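Long-range contacts in peptidase, zinc-dependent (Methanocorpusculum labreanum, PDB 3LMC), which is probably a zinc-dependent metallopeptidase of family M54 that holds a zinc ion and, at a separate four-cysteine site, an iron ion: residues Phe39-Gly43 and Lys55-Leu60; Leu92-Asp98 and Ala118-Arg124. All coordinates share one frame; numbering follows the deposited sequence.

In the fold
Contact 1 (39-43 with 55-60) lays a loop over helix 53-66, and contact 2 (92-98 with 118-124) pairs two neighbouring inner strands of the five-stranded mixed sheet. Their centres are 11 Å apart and they touch directly: Val56 CG1 lies 3.7 Å from Ile119 CD1, and Leu41 CD1 lies 3.7 Å from Gly97 CA. Helix 53-66 therefore packs on one face of the strand pair, the one carrying Leu93 and Ile119. The other face, with Leu92, Ala118 and Val120, meets helix 136-154, whose His149 and His153 bind zinc together with His159. The Ala118 side chain is about 9 Å from the zinc ion, whereas contact 1 lies away from both metal sites.

Contact 1: Phe39-Gly43 and Lys55-Leu60; sequences FPLEG and KVLLKL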
loop_
_atom_site.group_PDB
_atom_site.type_symbol
_atom_site.label_atom_id
_atom_site.label_comp_id
_atom_site.label_asym_id
_atom_site.label_seq_id
_atom_site.Cartn_x
_atom_site.Cartn_y
_atom_site.Cartn_z
ATOM N N PHE A 39 11.433 -5.882 3.826
ATOM C CA PHE A 39 11.116 -5.119 5.030
ATOM C C PHE A 39 10.671 -6.087 6.120
ATOM O O PHE A 39 9.506 -6.469 6.178
ATOM C CB PHE A 39 10.029 -4.066 4.762
ATOM C CG PHE A 39 9.882 -3.041 5.870
ATOM C CD1 PHE A 39 8.931 -3.196 6.864
ATOM C CD2 PHE A 39 10.703 -1.934 5.915
ATOM C CE1 PHE A 39 8.805 -2.246 7.888
ATOM C CE2 PHE A 39 10.590 -0.998 6.927
ATOM C CZ PHE A 39 9.642 -1.157 7.913
ATOM N N PRO A 40 11.608 -6.502 6.984
ATOM C CA PRO A 40 11.226 -7.515 7.968
ATOM C C PRO A 40 10.089 -6.974 8.811
ATOM O O PRO A 40 10.155 -5.837 9.280
ATOM C CB PRO A 40 12.503 -7.702 8.794
ATOM C CG PRO A 40 13.613 -7.281 7.854
ATOM C CD PRO A 40 13.027 -6.124 7.101
ATOM N N LEU A 41 9.041 -7.770 8.968
ATOM C CA LEU A 41 7.838 -7.324 9.637
ATOM C C LEU A 41 7.968 -7.349 11.170
ATOM O O LEU A 41 8.909 -7.903 11.722
ATOM C CB LEU A 41 6.651 -8.168 9.138
ATOM C CG LEU A 41 6.386 -7.978 7.633
ATOM C CD1 LEU A 41 5.278 -8.899 7.110
ATOM C CD2 LEU A 41 6.048 -6.511 7.360
ATOM N N GLU A 42 7.024 -6.725 11.854
ATOM C CA GLU A 42 7.042 -6.708 13.299
ATOM C C GLU A 42 5.648 -7.073 13.784
ATOM O O GLU A 42 4.704 -7.093 13.001
ATOM C CB GLU A 42 7.442 -5.317 13.799
ATOM C CG GLU A 42 8.018 -5.314 15.197
ATOM C CD GLU A 42 8.237 -3.921 15.717
ATOM O OE1 GLU A 42 8.628 -3.050 14.915
ATOM O OE2 GLU A 42 8.013 -3.692 16.924
ATOM N N GLY A 43 5.518 -7.380 15.067
ATOM C CA GLY A 43 4.210 -7.603 15.640
ATOM C C GLY A 43 3.579 -8.893 15.176
ATOM O O GLY A 43 2.375 -8.957 14.943
ATOM N N LYS A 55 1.652 -2.082 13.968
ATOM C CA LYS A 55 3.067 -2.087 14.332
ATOM C C LYS A 55 3.996 -1.947 13.142
ATOM O O LYS A 55 4.998 -1.228 13.214
ATOM C CB LYS A 55 3.417 -3.337 15.130
ATOM C CG LYS A 55 2.986 -3.232 16.578
ATOM C CD LYS A 55 3.410 -4.434 17.384
ATOM C CE LYS A 55 2.936 -4.287 18.819
ATOM N NZ LYS A 55 3.330 -5.459 19.624
ATOM N N VAL A 56 3.670 -2.624 12.043
ATOM C CA VAL A 56 4.493 -2.515 10.841
ATOM C C VAL A 56 4.471 -1.066 10.337
ATOM O O VAL A 56 5.494 -0.529 9.930
ATOM C CB VAL A 56 4.033 -3.486 9.724
ATOM C CG1 VAL A 56 4.927 -3.352 8.491
ATOM C CG2 VAL A 56 4.028 -4.960 10.232
ATOM N N LEU A 57 3.313 -0.416 10.393
ATOM C CA LEU A 57 3.208 0.938 9.871
ATOM C C LEU A 57 4.050 1.932 10.693
ATOM O O LEU A 57 4.703 2.821 10.134
ATOM C CB LEU A 57 1.741 1.367 9.772
ATOM C CG LEU A 57 0.890 0.635 8.728
ATOM C CD1 LEU A 57 -0.570 1.030 8.855
ATOM C CD2 LEU A 57 1.383 0.922 7.306
ATOM N N LEU A 58 4.050 1.762 12.012
ATOM C CA LEU A 58 4.868 2.593 12.902
ATOM C C LEU A 58 6.353 2.371 12.608
ATOM O O LEU A 58 7.146 3.317 12.556
ATOM C CB LEU A 58 4.579 2.252 14.375
ATOM C CG LEU A 58 3.137 2.485 14.841
ATOM C CD1 LEU A 58 2.949 2.122 16.314
ATOM C CD2 LEU A 58 2.750 3.937 14.607
ATOM N N LYS A 59 6.722 1.106 12.429
ATOM C CA LYS A 59 8.081 0.748 12.055
ATOM C C LYS A 59 8.472 1.365 10.702
ATOM O O LYS A 59 9.629 1.754 10.497
ATOM C CB LYS A 59 8.217 -0.773 11.995
ATOM C CG LYS A 59 9.620 -1.249 11.820
ATOM C CD LYS A 59 9.663 -2.773 11.639
ATOM C CE LYS A 59 11.102 -3.286 11.600
ATOM N NZ LYS A 59 11.138 -4.771 11.544
ATOM N N LEU A 60 7.504 1.452 9.789
ATOM C CA LEU A 60 7.740 2.028 8.466
ATOM C C LEU A 60 8.028 3.535 8.566
ATOM O O LEU A 60 8.914 4.063 7.888
ATOM C CB LEU A 60 6.526 1.803 7.567
ATOM C CG LEU A 60 6.792 1.358 6.133
ATOM C CD1 LEU A 60 5.573 1.665 5.268
ATOM C CD2 LEU A 60 8.033 2.037 5.584
#
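Lys59 reaches out from the helix to the loop at Phe39-Gly43, and its extended chain can be followed atom by atom. CB lies 3.7 Å from Glu42 OE1. CG, set opposite the backbone N (chi1 -171°), keeps close to the same oxygen and also approaches Phe39 CZ. CD lies between the two loop side chains, 3.4 Å from Glu42 OE1 and 3.9 Å from Phe39 CE1. CE then runs up to Pro40 O, and NZ donates a hydrogen bond to that oxygen at 2.7 Å, coming from above the carbonyl plane with a C=O...N angle of 135°. NZ and Glu42 OE1 are 4.5 Å apart, beyond a salt bridge, so any attraction between their charges is probably modest. With an alanine here, which has neither NZ nor the methylenes beyond CB, Pro40 O would probably lose its hydrogen-bond donor and a gap open between Phe39 and Glu42. The arrangement is that of an irregular connection, between strands 31-34 and 44-45, draped over helix 53-66; Phe39, Val56 and Leu60 all touch Leu93 of strand 90-94. Phe39 CZ sits 3.8 Å from Leu60 CA, and CE2 is in contact with the CD2 branch of Leu60. Val56 CG1 meets Leu41 CD2 at 3.5 Å, while its other methyl, CG2, approaches Glu42 O. At the far end, Lys55 CD packs 3.7 Å from Gly43 CA, whose residue has a positive phi (71°), which by itself favours glycine.

Contact 2: Leu92-Asp98 and Ala118-Arg124; sequences LLVTPGD and AIVSPHR
Leu92-Val94 and Ala118-Val120 run parallel, their axes 4.4 Å apart at closest and 24° from alignment, linked by hydrogen bonds from Leu93 N to Ala118 O, Val120 N to Leu93 O and, just past the strand, Thr95 N to Val120 O. On one face Leu93 and Ile119 lie side by side, with their CD1 methyls 3.7 Å apart, and Thr95 CG2 approaches Ile119 CD1 at 3.5 Å. On the other face Val94 CG2 meets Val120 CG1 at 3.7 Å, and Leu92 CD1 reaches the same methyl. Beyond the strands, Ser121 OG donates to Gly97 O at 2.6 Å and accepts from His123 N, closing an ST turn. Asp98 holds its CG anti to the backbone N (chi1 -170°), which carries the carboxylate out to Arg124. Arg124 grips it side-on in a salt bridge, NE to OD1 (2.8 Å) and NH2 to OD2, each on the syn side. The carboxylate and guanidinium planes are 26° apart. Gln50 NE2 also binds Asp98 OD2, while Phe106 offers Arg124 a cation-pi partner. Strand 3-7 hydrogen-bonds to Leu92 and Val94; helix 53-66 packs on Leu93 and Ile119, and helix 136-154, bearing the zinc-binding HExxH histidines, on Leu92, Ala118 and Pro122.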
loop_
_atom_site.group_PDB
_atom_site.type_symbol
_atom_site.label_atom_id
_atom_site.label_comp_id
_atom_site.label_asym_id
_atom_site.label_seq_id
_atom_site.Cartn_x
_atom_site.Cartn_y
_atom_site.Cartn_z
ATOM N N LEU A 92 4.013 3.369 0.402
ATOM C CA LEU A 92 3.192 2.162 0.370
ATOM C C LEU A 92 4.123 0.950 0.386
ATOM O O LEU A 92 4.893 0.732 -0.557
ATOM C CB LEU A 92 2.319 2.125 -0.892
ATOM C CG LEU A 92 1.552 0.809 -1.148
ATOM C CD1 LEU A 92 0.652 0.463 0.029
ATOM C CD2 LEU A 92 0.736 0.823 -2.462
ATOM N N LEU A 93 4.049 0.162 1.457
ATOM C CA LEU A 93 4.821 -1.076 1.578
ATOM C C LEU A 93 4.006 -2.243 0.984
ATOM O O LEU A 93 2.832 -2.433 1.317
ATOM C CB LEU A 93 5.119 -1.352 3.056
ATOM C CG LEU A 93 6.294 -2.215 3.539
ATOM C CD1 LEU A 93 5.878 -3.105 4.713
ATOM C CD2 LEU A 93 6.933 -3.019 2.440
ATOM N N VAL A 94 4.627 -3.008 0.096
ATOM C CA VAL A 94 4.009 -4.224 -0.452
ATOM C C VAL A 94 4.737 -5.388 0.190
ATOM O O VAL A 94 5.921 -5.591 -0.067
ATOM C CB VAL A 94 4.168 -4.291 -1.972
ATOM C CG1 VAL A 94 3.659 -5.626 -2.512
ATOM C CG2 VAL A 94 3.427 -3.135 -2.623
ATOM N N THR A 95 4.042 -6.132 1.049
ATOM C CA THR A 95 4.683 -7.131 1.901
ATOM C C THR A 95 4.086 -8.523 1.692
ATOM O O THR A 95 2.892 -8.653 1.421
ATOM C CB THR A 95 4.507 -6.762 3.388
ATOM O OG1 THR A 95 5.044 -7.810 4.217
ATOM C CG2 THR A 95 3.028 -6.606 3.709
ATOM N N PRO A 96 4.895 -9.579 1.849
ATOM C CA PRO A 96 4.306 -10.920 1.671
ATOM C C PRO A 96 3.524 -11.412 2.890
ATOM O O PRO A 96 2.837 -12.438 2.786
ATOM C CB PRO A 96 5.537 -11.810 1.465
ATOM C CG PRO A 96 6.618 -11.099 2.285
ATOM C CD PRO A 96 6.363 -9.631 2.006
ATOM N N GLY A 97 3.630 -10.721 4.027
ATOM C CA GLY A 97 3.054 -11.224 5.268
ATOM C C GLY A 97 1.539 -11.113 5.297
ATOM O O GLY A 97 0.987 -10.176 4.735
ATOM N N ASP A 98 0.863 -12.074 5.925
ATOM C CA ASP A 98 -0.583 -11.968 6.139
ATOM C C ASP A 98 -0.853 -10.954 7.264
ATOM O O ASP A 98 -0.238 -11.017 8.337
ATOM C CB ASP A 98 -1.196 -13.323 6.500
ATOM C CG ASP A 98 -2.725 -13.301 6.494
ATOM O OD1 ASP A 98 -3.327 -12.647 5.603
ATOM O OD2 ASP A 98 -3.323 -13.948 7.381
ATOM N N ALA A 118 1.420 3.458 4.420
ATOM C CA ALA A 118 0.369 2.491 4.145
ATOM C C ALA A 118 0.993 1.151 3.784
ATOM O O ALA A 118 2.203 1.058 3.539
ATOM C CB ALA A 118 -0.534 2.985 3.016
ATOM N N ILE A 119 0.169 0.109 3.750
ATOM C CA ILE A 119 0.673 -1.231 3.483
ATOM C C ILE A 119 -0.354 -2.049 2.712
ATOM O O ILE A 119 -1.558 -1.900 2.936
ATOM C CB ILE A 119 1.042 -1.963 4.813
ATOM C CG1 ILE A 119 1.803 -3.264 4.546
ATOM C CG2 ILE A 119 -0.200 -2.253 5.637
ATOM C CD1 ILE A 119 2.457 -3.870 5.835
ATOM N N VAL A 120 0.118 -2.886 1.790
ATOM C CA VAL A 120 -0.748 -3.878 1.158
ATOM C C VAL A 120 -0.053 -5.234 1.166
ATOM O O VAL A 120 1.172 -5.318 1.006
ATOM C CB VAL A 120 -1.143 -3.502 -0.278
ATOM C CG1 VAL A 120 0.076 -3.080 -1.091
ATOM C CG2 VAL A 120 -1.844 -4.690 -0.954
ATOM N N SER A 121 -0.827 -6.296 1.381
ATOM C CA SER A 121 -0.261 -7.632 1.394
ATOM C C SER A 121 -0.865 -8.465 0.275
ATOM O O SER A 121 -2.081 -8.664 0.237
ATOM C CB SER A 121 -0.546 -8.331 2.711
ATOM O OG SER A 121 -0.348 -9.728 2.535
ATOM N N PRO A 122 -0.025 -8.942 -0.648
ATOM C CA PRO A 122 -0.570 -9.801 -1.703
ATOM C C PRO A 122 -0.889 -11.210 -1.204
ATOM O O PRO A 122 -1.339 -12.030 -2.009
ATOM C CB PRO A 122 0.560 -9.851 -2.727
ATOM C CG PRO A 122 1.382 -8.624 -2.467
ATOM C CD PRO A 122 1.334 -8.478 -0.969
ATOM N N HIS A 123 -0.692 -11.490 0.088
ATOM C CA HIS A 123 -0.864 -12.867 0.577
ATOM C C HIS A 123 -2.227 -13.456 0.240
ATOM O O HIS A 123 -2.323 -14.617 -0.133
ATOM C CB HIS A 123 -0.622 -12.976 2.079
ATOM C CG HIS A 123 -0.501 -14.393 2.560
ATOM N ND1 HIS A 123 -1.500 -15.029 3.267
ATOM C CD2 HIS A 123 0.490 -15.303 2.406
ATOM C CE1 HIS A 123 -1.117 -16.260 3.557
ATOM N NE2 HIS A 123 0.085 -16.455 3.042
ATOM N N ARG A 124 -3.284 -12.661 0.382
ATOM C CA ARG A 124 -4.625 -13.118 0.034
ATOM C C ARG A 124 -5.134 -12.591 -1.308
ATOM O O ARG A 124 -6.302 -12.806 -1.664
ATOM C CB ARG A 124 -5.599 -12.762 1.147
ATOM C CG ARG A 124 -5.305 -13.538 2.434
ATOM C CD ARG A 124 -6.288 -13.200 3.528
ATOM N NE ARG A 124 -5.850 -13.715 4.819
ATOM C CZ ARG A 124 -6.568 -14.512 5.597
ATOM N NH1 ARG A 124 -7.774 -14.916 5.219
ATOM N NH2 ARG A 124 -6.085 -14.893 6.771
#